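Side-chain contacts in lysine-sensitive aspartokinase 3 (Escherichia coli, PDB 2J0W), which catalyses the ATP-dependent phosphorylation of L-aspartate to 4-phospho-L-aspartate, the first step toward lysine, and is shut down allosterically by lysine itself: residues G225-D230 / S235-I240; F245-E250 / L298-A303; R322-E327 / A376-E381. All coordinates share one frame; numbering follows the deposited sequence.

In the fold
The three contacts follow one another along the chain and step from the catalytic domain out to the regulatory end. Contact 1 is a hairpin, strands 226-227 and 239-244, at the edge of the mixed sheet of the amino acid kinase domain. Contact 2 lies about 12 Å from it, centre to centre, and joins helix 245-253, which directly follows that hairpin, to strand 299-313 of the regulatory sheet; T228 and L302 bind the two contacts together. Contact 3, about 33 Å from contact 2 and 41 Å from contact 1, again between centres, lies in an ACT domain. Strand 299-313 neighbours strand 380-384 in one sheet, consistent with this sheet linking nucleotide site and lysine site.

Contact 1: residues G225-D230 / S235-I240; sequences GIYTTD and SAAKRI. With ADP (adenosine-5'-diphosphate), chain D.
The ring of Y227 lies with one face against R239, whose CB stands 4.0 Å from the ring centroid and 14° off its normal, a CH-pi contact made by the aliphatic root of the arginine. At the ring edge, near its plane, A237 O comes 3.5 Å from Y227 CD2. A237 CB meets the same CD2 at 3.9 Å; a methyl suits this place because it also fits against the carbonyl of T229. R239 CG is anti to the backbone N (chi1 -179°), and beyond it the chain bends until the guanidinium reaches the carbonyl of G285. With an alanine in place of Y227, the aliphatic part of R239 would probably lose the ring face it lies on and a gap would open beside the A237 methyl.

Two backbone bonds join the segments: T228 N donates to K238 O at 2.8 Å, and I240 N, less straight, to I226 O at 2.9 Å. T228 OG1 accepts from K238 N at 3.3 Å and is also bonded to H444, while its CG2 packs on I240 CG1; threonine supplies both the polar and the apolar branch. At the backbone angles of G225 (phi 97°) a CB would be jammed against the carbonyl O of the residue before and sit tightly against R239 CG, so glycine suits the place.

This probably helps to set the backbone of Y227, whose N donates to ADP N1 at 2.8 Å, nearly straight, and whose O accepts from ADP N6 at 3.2 Å. D230 OD1, also bonded to R232 N, adds a weak bond to ribose O2'. The whole is a beta hairpin whose outer strand reads the adenine edge, part of the nucleotide pocket of this amino acid kinase domain.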
loop_
_atom_site.group_PDB
_atom_site.type_symbol
_atom_site.label_atom_id
_atom_site.label_comp_id
_atom_site.label_asym_id
_atom_site.label_seq_id
_atom_site.Cartn_x
_atom_site.Cartn_y
_atom_site.Cartn_z
ATOM N N GLY A 225 -16.766 6.548 -28.939
ATOM C CA GLY A 225 -16.949 6.648 -27.496
ATOM C C GLY A 225 -15.998 5.849 -26.617
ATOM O O GLY A 225 -15.007 5.298 -27.094
ATOM N N ILE A 226 -16.303 5.798 -25.323
ATOM C CA ILE A 226 -15.506 5.059 -24.344
ATOM C C ILE A 226 -16.241 3.735 -24.057
ATOM O O ILE A 226 -17.419 3.738 -23.692
ATOM C CB ILE A 226 -15.368 5.879 -23.022
ATOM C CG1 ILE A 226 -14.747 7.248 -23.313
ATOM C CG2 ILE A 226 -14.507 5.133 -22.009
ATOM C CD1 ILE A 226 -14.724 8.174 -22.099
ATOM N N TYR A 227 -15.557 2.609 -24.222
ATOM C CA TYR A 227 -16.186 1.312 -23.992
ATOM C C TYR A 227 -15.896 0.734 -22.621
ATOM O O TYR A 227 -15.137 1.306 -21.856
ATOM C CB TYR A 227 -15.738 0.315 -25.059
ATOM C CG TYR A 227 -16.353 0.577 -26.406
ATOM C CD1 TYR A 227 -16.347 1.855 -26.949
ATOM C CD2 TYR A 227 -16.960 -0.445 -27.129
ATOM C CE1 TYR A 227 -16.931 2.117 -28.172
ATOM C CE2 TYR A 227 -17.549 -0.193 -28.363
ATOM C CZ TYR A 227 -17.531 1.094 -28.876
ATOM O OH TYR A 227 -18.114 1.372 -30.088
ATOM N N THR A 228 -16.502 -0.409 -22.320
ATOM C CA THR A 228 -16.297 -1.069 -21.037
ATOM C C THR A 228 -14.921 -1.728 -20.967
ATOM O O THR A 228 -14.587 -2.406 -20.000
ATOM C CB THR A 228 -17.368 -2.143 -20.782
ATOM O OG1 THR A 228 -17.334 -3.110 -21.840
ATOM C CG2 THR A 228 -18.750 -1.498 -20.699
ATOM N N THR A 229 -14.135 -1.533 -22.014
ATOM C CA THR A 229 -12.785 -2.064 -22.070
ATOM C C THR A 229 -12.304 -1.944 -23.507
ATOM O O THR A 229 -13.107 -1.798 -24.424
ATOM C CB THR A 229 -12.726 -3.530 -21.615
ATOM O OG1 THR A 229 -11.385 -3.859 -21.245
ATOM C CG2 THR A 229 -13.165 -4.439 -22.719
ATOM N N ASP A 230 -10.992 -1.991 -23.698
ATOM C CA ASP A 230 -10.410 -1.869 -25.021
ATOM C C ASP A 230 -11.098 -2.824 -26.001
ATOM O O ASP A 230 -11.032 -4.052 -25.851
ATOM C CB ASP A 230 -8.906 -2.171 -24.961
ATOM C CG ASP A 230 -8.168 -1.725 -26.210
ATOM O OD1 ASP A 230 -8.657 -1.991 -27.327
ATOM O OD2 ASP A 230 -7.086 -1.114 -26.079
ATOM N N SER A 235 -13.957 -7.970 -27.987
ATOM C CA SER A 235 -14.799 -7.740 -29.156
ATOM C C SER A 235 -16.207 -7.376 -28.672
ATOM O O SER A 235 -16.837 -6.427 -29.149
ATOM C CB SER A 235 -14.845 -9.017 -30.000
ATOM O OG SER A 235 -13.603 -9.700 -29.941
ATOM N N ALA A 236 -16.678 -8.143 -27.698
ATOM C CA ALA A 236 -17.994 -7.945 -27.119
ATOM C C ALA A 236 -18.052 -6.742 -26.189
ATOM O O ALA A 236 -18.981 -6.621 -25.390
ATOM C CB ALA A 236 -18.406 -9.186 -26.368
ATOM N N ALA A 237 -17.069 -5.854 -26.288
ATOM C CA ALA A 237 -17.039 -4.671 -25.440
ATOM C C ALA A 237 -18.228 -3.793 -25.748
ATOM O O ALA A 237 -18.517 -3.516 -26.907
ATOM C CB ALA A 237 -15.775 -3.902 -25.672
ATOM N N LYS A 238 -18.908 -3.353 -24.698
ATOM C CA LYS A 238 -20.086 -2.498 -24.845
ATOM C C LYS A 238 -19.691 -1.021 -24.745
ATOM O O LYS A 238 -18.803 -0.671 -23.965
ATOM C CB LYS A 238 -21.130 -2.790 -23.735
ATOM C CG LYS A 238 -21.296 -4.256 -23.280
ATOM C CD LYS A 238 -21.806 -5.180 -24.387
ATOM C CE LYS A 238 -21.969 -6.624 -23.893
ATOM N NZ LYS A 238 -22.286 -7.560 -25.019
ATOM N N ARG A 239 -20.342 -0.158 -25.525
ATOM C CA ARG A 239 -20.059 1.276 -25.447
ATOM C C ARG A 239 -20.709 1.831 -24.185
ATOM O O ARG A 239 -21.685 1.278 -23.697
ATOM C CB ARG A 239 -20.633 2.051 -26.641
ATOM C CG ARG A 239 -20.313 3.541 -26.544
ATOM C CD ARG A 239 -21.531 4.432 -26.626
ATOM N NE ARG A 239 -21.733 4.880 -27.995
ATOM C CZ ARG A 239 -22.284 4.138 -28.951
ATOM N NH1 ARG A 239 -22.712 2.908 -28.686
ATOM N NH2 ARG A 239 -22.365 4.609 -30.185
ATOM N N ILE A 240 -20.172 2.928 -23.671
ATOM C CA ILE A 240 -20.705 3.555 -22.470
ATOM C C ILE A 240 -21.170 4.950 -22.827
ATOM O O ILE A 240 -20.363 5.862 -22.928
ATOM C CB ILE A 240 -19.623 3.673 -21.402
ATOM C CG1 ILE A 240 -19.142 2.276 -21.019
ATOM C CG2 ILE A 240 -20.148 4.484 -20.222
ATOM C CD1 ILE A 240 -18.018 2.291 -20.027
HETATM P PB ADP D . -6.124 8.985 -30.972
HETATM O O1B ADP D . -7.467 9.348 -31.478
HETATM O O2B ADP D . -5.033 9.310 -31.962
HETATM O O3B ADP D . -5.829 9.657 -29.590
HETATM P PA ADP D . -5.448 6.413 -29.793
HETATM O O1A ADP D . -4.940 5.209 -30.495
HETATM O O2A ADP D . -4.445 7.183 -28.994
HETATM O O3A ADP D . -6.132 7.398 -30.814
HETATM O "O5'" ADP D . -6.627 5.788 -28.887
HETATM C "C5'" ADP D . -7.907 5.221 -29.311
HETATM C "C4'" ADP D . -7.882 3.752 -28.930
HETATM O "O4'" ADP D . -7.695 3.423 -27.522
HETATM C "C3'" ADP D . -9.056 2.887 -29.307
HETATM O "O3'" ADP D . -8.960 2.799 -30.747
HETATM C "C2'" ADP D . -8.735 1.622 -28.539
HETATM O "O2'" ADP D . -7.808 0.810 -29.240
HETATM C "C1'" ADP D . -8.143 2.103 -27.263
HETATM N N9 ADP D . -9.019 1.933 -26.008
HETATM C C8 ADP D . -8.517 1.370 -24.887
HETATM N N7 ADP D . -9.359 1.275 -23.880
HETATM C C5 ADP D . -10.483 1.819 -24.368
HETATM C C6 ADP D . -11.773 2.000 -23.746
HETATM N N6 ADP D . -12.051 1.662 -22.534
HETATM N N1 ADP D . -12.740 2.608 -24.570
HETATM C C2 ADP D . -12.481 2.996 -25.895
HETATM N N3 ADP D . -11.262 2.820 -26.481
HETATM C C4 ADP D . -10.316 2.240 -25.702
#

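Contact 2: residues F245-E250 / L298-A303; sequences FAEAAE and LFRALA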
loop_
_atom_site.group_PDB
_atom_site.type_symbol
_atom_site.label_atom_id
_atom_site.label_comp_id
_atom_site.label_asym_id
_atom_site.label_seq_id
_atom_site.Cartn_x
_atom_site.Cartn_y
_atom_site.Cartn_z
ATOM N N PHE A 245 -16.323 12.110 -14.400
ATOM C CA PHE A 245 -14.896 12.419 -14.279
ATOM C C PHE A 245 -14.010 11.402 -13.564
ATOM O O PHE A 245 -13.170 10.756 -14.199
ATOM C CB PHE A 245 -14.723 13.793 -13.626
ATOM C CG PHE A 245 -15.108 14.932 -14.520
ATOM C CD1 PHE A 245 -14.862 14.865 -15.894
ATOM C CD2 PHE A 245 -15.666 16.092 -13.991
ATOM C CE1 PHE A 245 -15.159 15.927 -16.718
ATOM C CE2 PHE A 245 -15.972 17.173 -14.814
ATOM C CZ PHE A 245 -15.718 17.092 -16.180
ATOM N N ALA A 246 -14.183 11.255 -12.254
ATOM C CA ALA A 246 -13.332 10.328 -11.519
ATOM C C ALA A 246 -13.407 8.918 -12.083
ATOM O O ALA A 246 -12.393 8.223 -12.142
ATOM C CB ALA A 246 -13.684 10.337 -10.037
ATOM N N GLU A 247 -14.590 8.489 -12.501
ATOM C CA GLU A 247 -14.689 7.150 -13.060
ATOM C C GLU A 247 -13.707 6.986 -14.197
ATOM O O GLU A 247 -12.827 6.137 -14.169
ATOM C CB GLU A 247 -16.093 6.885 -13.598
ATOM C CG GLU A 247 -17.077 6.397 -12.577
ATOM C CD GLU A 247 -18.465 6.317 -13.150
ATOM O OE1 GLU A 247 -19.136 7.365 -13.217
ATOM O OE2 GLU A 247 -18.868 5.209 -13.547
ATOM N N ALA A 248 -13.889 7.820 -15.206
ATOM C CA ALA A 248 -13.062 7.820 -16.407
ATOM C C ALA A 248 -11.622 8.192 -16.109
ATOM O O ALA A 248 -10.692 7.594 -16.652
ATOM C CB ALA A 248 -13.638 8.798 -17.405
ATOM N N ALA A 249 -11.462 9.197 -15.254
ATOM C CA ALA A 249 -10.153 9.671 -14.852
ATOM C C ALA A 249 -9.320 8.462 -14.479
ATOM O O ALA A 249 -8.175 8.319 -14.912
ATOM C CB ALA A 249 -10.280 10.595 -13.663
ATOM N N GLU A 250 -9.922 7.578 -13.689
ATOM C CA GLU A 250 -9.248 6.372 -13.244
ATOM C C GLU A 250 -9.114 5.334 -14.353
ATOM O O GLU A 250 -8.186 4.517 -14.330
ATOM C CB GLU A 250 -9.964 5.780 -12.022
ATOM C CG GLU A 250 -9.507 6.401 -10.697
ATOM C CD GLU A 250 -10.038 5.673 -9.460
ATOM O OE1 GLU A 250 -10.162 4.429 -9.503
ATOM O OE2 GLU A 250 -10.313 6.345 -8.436
ATOM N N LEU A 298 -22.113 -0.566 -10.638
ATOM C CA LEU A 298 -21.187 -0.993 -9.610
ATOM C C LEU A 298 -19.900 -1.294 -10.348
ATOM O O LEU A 298 -18.810 -1.138 -9.808
ATOM C CB LEU A 298 -21.699 -2.249 -8.904
ATOM C CG LEU A 298 -20.857 -2.706 -7.709
ATOM C CD1 LEU A 298 -20.893 -1.639 -6.620
ATOM C CD2 LEU A 298 -21.384 -4.027 -7.183
ATOM N N PHE A 299 -20.047 -1.713 -11.600
ATOM C CA PHE A 299 -18.902 -2.031 -12.444
ATOM C C PHE A 299 -19.054 -1.361 -13.801
ATOM O O PHE A 299 -19.901 -1.771 -14.591
ATOM C CB PHE A 299 -18.793 -3.544 -12.663
ATOM C CG PHE A 299 -18.720 -4.351 -11.394
ATOM C CD1 PHE A 299 -17.977 -3.909 -10.308
ATOM C CD2 PHE A 299 -19.353 -5.587 -11.311
ATOM C CE1 PHE A 299 -17.857 -4.682 -9.158
ATOM C CE2 PHE A 299 -19.241 -6.374 -10.169
ATOM C CZ PHE A 299 -18.490 -5.919 -9.086
ATOM N N ARG A 300 -18.242 -0.340 -14.081
ATOM C CA ARG A 300 -18.322 0.340 -15.373
ATOM C C ARG A 300 -17.485 -0.374 -16.406
ATOM O O ARG A 300 -17.971 -0.705 -17.482
ATOM C CB ARG A 300 -17.816 1.778 -15.293
ATOM C CG ARG A 300 -18.784 2.785 -14.727
ATOM C CD ARG A 300 -19.754 3.359 -15.750
ATOM N NE ARG A 300 -20.409 4.526 -15.166
ATOM C CZ ARG A 300 -21.418 5.202 -15.708
ATOM N NH1 ARG A 300 -21.921 4.836 -16.878
ATOM N NH2 ARG A 300 -21.920 6.254 -15.069
ATOM N N ALA A 301 -16.222 -0.613 -16.073
ATOM C CA ALA A 301 -15.332 -1.250 -17.024
ATOM C C ALA A 301 -14.063 -1.823 -16.431
ATOM O O ALA A 301 -13.834 -1.775 -15.230
ATOM C CB ALA A 301 -14.973 -0.255 -18.103
ATOM N N LEU A 302 -13.244 -2.371 -17.315
ATOM C CA LEU A 302 -11.964 -2.950 -16.959
ATOM C C LEU A 302 -10.923 -2.211 -17.789
ATOM O O LEU A 302 -11.178 -1.845 -18.936
ATOM C CB LEU A 302 -11.939 -4.437 -17.303
ATOM C CG LEU A 302 -13.020 -5.290 -16.637
ATOM C CD1 LEU A 302 -12.980 -6.688 -17.219
ATOM C CD2 LEU A 302 -12.803 -5.321 -15.127
ATOM N N ALA A 303 -9.756 -1.980 -17.201
ATOM C CA ALA A 303 -8.663 -1.285 -17.875
ATOM C C ALA A 303 -7.386 -2.091 -17.707
ATOM O O ALA A 303 -7.117 -2.640 -16.633
ATOM C CB ALA A 303 -8.488 0.104 -17.288
#
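E247 on helix 245-253 and R300 on strand 299-313 meet through a single buried salt bridge. E247, in the first turn of the helix, points at the strand. Its chain is extended beyond CG and crosses that of R300 at about a right angle, carrying E247 OE2 to the edge of the guanidinium, near its plane, where it accepts from R300 NE. The modelled separation is implausibly short and the place of OE2 doubtful, so the pairing is surer than its length. The carboxylate and guanidinium planes are 39° apart. E247 OE1 takes the N-H of A244, just before the helix, while still lying 3.5 Å from R300 NH2, an approach that does not count as a bond. On the arginine side, the chain bends at chi2 (-85°) on its way to the carboxylate. R300, with A301, forms a classic beta bulge opposite I392. Further along the helix, E250 bonds N426 and S423 and packs on E346 of the second subunit. A buried glutamate and a buried arginine suit each other: each charge probably offsets the cost of burying its mate, and the pair probably helps to join helix 245-253 to the sheet of strand 299-313.

Contact 3: residues R322-E327 / A376-E381; sequences RGFLAE and ALCRVE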
loop_
_atom_site.group_PDB
_atom_site.type_symbol
_atom_site.label_atom_id
_atom_site.label_comp_id
_atom_site.label_asym_id
_atom_site.label_seq_id
_atom_site.Cartn_x
_atom_site.Cartn_y
_atom_site.Cartn_z
ATOM N N ARG A 322 8.628 3.821 10.626
ATOM C CA ARG A 322 8.194 5.200 10.445
ATOM C C ARG A 322 9.108 5.883 9.442
ATOM O O ARG A 322 8.646 6.442 8.451
ATOM C CB ARG A 322 8.242 5.942 11.781
ATOM C CG ARG A 322 8.224 5.013 12.978
ATOM C CD ARG A 322 7.013 4.099 12.921
ATOM N NE ARG A 322 7.134 2.945 13.806
ATOM C CZ ARG A 322 6.972 2.985 15.125
ATOM N NH1 ARG A 322 6.680 4.128 15.728
ATOM N NH2 ARG A 322 7.094 1.875 15.839
ATOM N N GLY A 323 10.411 5.828 9.705
ATOM C CA GLY A 323 11.367 6.439 8.803
ATOM C C GLY A 323 11.624 5.545 7.606
ATOM O O GLY A 323 11.624 6.016 6.465
ATOM N N PHE A 324 11.836 4.252 7.860
ATOM C CA PHE A 324 12.097 3.307 6.776
ATOM C C PHE A 324 11.155 3.583 5.626
ATOM O O PHE A 324 11.497 3.360 4.469
ATOM C CB PHE A 324 11.909 1.852 7.207
ATOM C CG PHE A 324 12.052 0.879 6.065
ATOM C CD1 PHE A 324 13.294 0.650 5.485
ATOM C CD2 PHE A 324 10.937 0.251 5.522
ATOM C CE1 PHE A 324 13.418 -0.178 4.385
ATOM C CE2 PHE A 324 11.057 -0.581 4.420
ATOM C CZ PHE A 324 12.298 -0.797 3.849
ATOM N N LEU A 325 9.954 4.044 5.959
ATOM C CA LEU A 325 8.971 4.381 4.947
ATOM C C LEU A 325 9.168 5.853 4.627
ATOM O O LEU A 325 9.520 6.199 3.505
ATOM C CB LEU A 325 7.547 4.123 5.456
ATOM C CG LEU A 325 7.209 2.666 5.800
ATOM C CD1 LEU A 325 5.745 2.539 6.166
ATOM C CD2 LEU A 325 7.523 1.776 4.622
ATOM N N ALA A 326 8.973 6.712 5.624
ATOM C CA ALA A 326 9.133 8.158 5.450
ATOM C C ALA A 326 10.360 8.512 4.618
ATOM O O ALA A 326 10.389 9.549 3.958
ATOM C CB ALA A 326 9.229 8.846 6.804
ATOM N N GLU A 327 11.372 7.654 4.665
ATOM C CA GLU A 327 12.602 7.870 3.914
ATOM C C GLU A 327 12.425 7.347 2.496
ATOM O O GLU A 327 12.576 8.088 1.524
ATOM C CB GLU A 327 13.769 7.146 4.590
ATOM C CG GLU A 327 15.133 7.419 3.961
ATOM C CD GLU A 327 15.403 8.903 3.739
ATOM O OE1 GLU A 327 14.903 9.731 4.530
ATOM O OE2 GLU A 327 16.129 9.240 2.778
ATOM N N ALA A 376 21.206 -0.146 -0.392
ATOM C CA ALA A 376 21.865 -0.183 0.913
ATOM C C ALA A 376 20.875 0.121 2.028
ATOM O O ALA A 376 20.925 -0.488 3.096
ATOM C CB ALA A 376 23.012 0.821 0.947
ATOM N N LEU A 377 19.981 1.072 1.774
ATOM C CA LEU A 377 18.973 1.448 2.753
ATOM C C LEU A 377 17.932 0.347 2.952
ATOM O O LEU A 377 17.238 0.314 3.966
ATOM C CB LEU A 377 18.263 2.729 2.316
ATOM C CG LEU A 377 16.978 3.020 3.105
ATOM C CD1 LEU A 377 17.313 3.122 4.585
ATOM C CD2 LEU A 377 16.319 4.301 2.612
ATOM N N CYS A 378 17.824 -0.553 1.983
ATOM C CA CYS A 378 16.851 -1.635 2.054
ATOM C C CYS A 378 16.977 -2.529 0.835
ATOM O O CYS A 378 17.057 -2.037 -0.280
ATOM C CB CYS A 378 15.438 -1.057 2.100
ATOM S SG CYS A 378 15.029 0.044 0.712
ATOM N N ARG A 379 17.002 -3.838 1.051
ATOM C CA ARG A 379 17.102 -4.782 -0.047
ATOM C C ARG A 379 16.030 -4.481 -1.105
ATOM O O ARG A 379 14.878 -4.179 -0.769
ATOM C CB ARG A 379 16.907 -6.200 0.472
ATOM C CG ARG A 379 16.159 -7.063 -0.509
ATOM C CD ARG A 379 15.483 -8.188 0.185
ATOM N NE ARG A 379 16.294 -9.390 0.147
ATOM C CZ ARG A 379 15.969 -10.512 0.774
ATOM N NH1 ARG A 379 14.851 -10.567 1.487
ATOM N NH2 ARG A 379 16.755 -11.576 0.676
ATOM N N VAL A 380 16.413 -4.585 -2.379
ATOM C CA VAL A 380 15.504 -4.321 -3.497
ATOM C C VAL A 380 15.147 -5.559 -4.309
ATOM O O VAL A 380 15.828 -6.583 -4.252
ATOM C CB VAL A 380 16.103 -3.296 -4.480
ATOM C CG1 VAL A 380 16.292 -1.954 -3.789
ATOM C CG2 VAL A 380 17.427 -3.817 -5.017
ATOM N N GLU A 381 14.064 -5.440 -5.067
ATOM C CA GLU A 381 13.579 -6.508 -5.931
ATOM C C GLU A 381 12.882 -5.872 -7.122
ATOM O O GLU A 381 12.222 -4.835 -6.977
ATOM C CB GLU A 381 12.582 -7.400 -5.201
ATOM C CG GLU A 381 13.196 -8.435 -4.301
ATOM C CD GLU A 381 12.176 -9.462 -3.851
ATOM O OE1 GLU A 381 11.650 -10.193 -4.720
ATOM O OE2 GLU A 381 11.895 -9.536 -2.635
#
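F324 reaches from helix 321-328 toward L377 and C378, where helix 368-377 gives way to the next strand. At CB the side chain leaves with CG anti to the backbone N (chi1 175°), a setting that carries the ring off the helix toward these two residues. The ring arrives edge first. Its CE1 lies 3.9 Å from L377 O, with that oxygen in the ring plane, so the weakly positive C-H rim rather than the pi face is turned to the carbonyl. At the tip, CZ of F324 comes 3.6 Å from C378 CB, also at the edge; the still closer approach of CE1 to that carbon is doubtful in the model. C378 SG stands 5.1 Å from the centroid of the F324 ring, 65° off its normal, an oblique sulfur-aromatic contact. Cysteine suits this buried place, being small and polarisable, and it also packs on L313 of strand 299-313.

One turn further along the helix, E327 adds its aliphatic part: its CG touches L377 CD2 at 3.6 Å. A branched apolar side chain suits L377, which also packs on L319 and I331.

The same helix also meets the second subunit, with L325 on F329 and A326 on G330 of that subunit. F324 and L325 belong to the allosteric lysine site shared between subunits, and M318 of the same site lies close to L377. Two helices packed on one antiparallel sheet, in the chain order strand-helix-strand-strand-helix-strand, make the ACT fold, here the lysine-sensing domain.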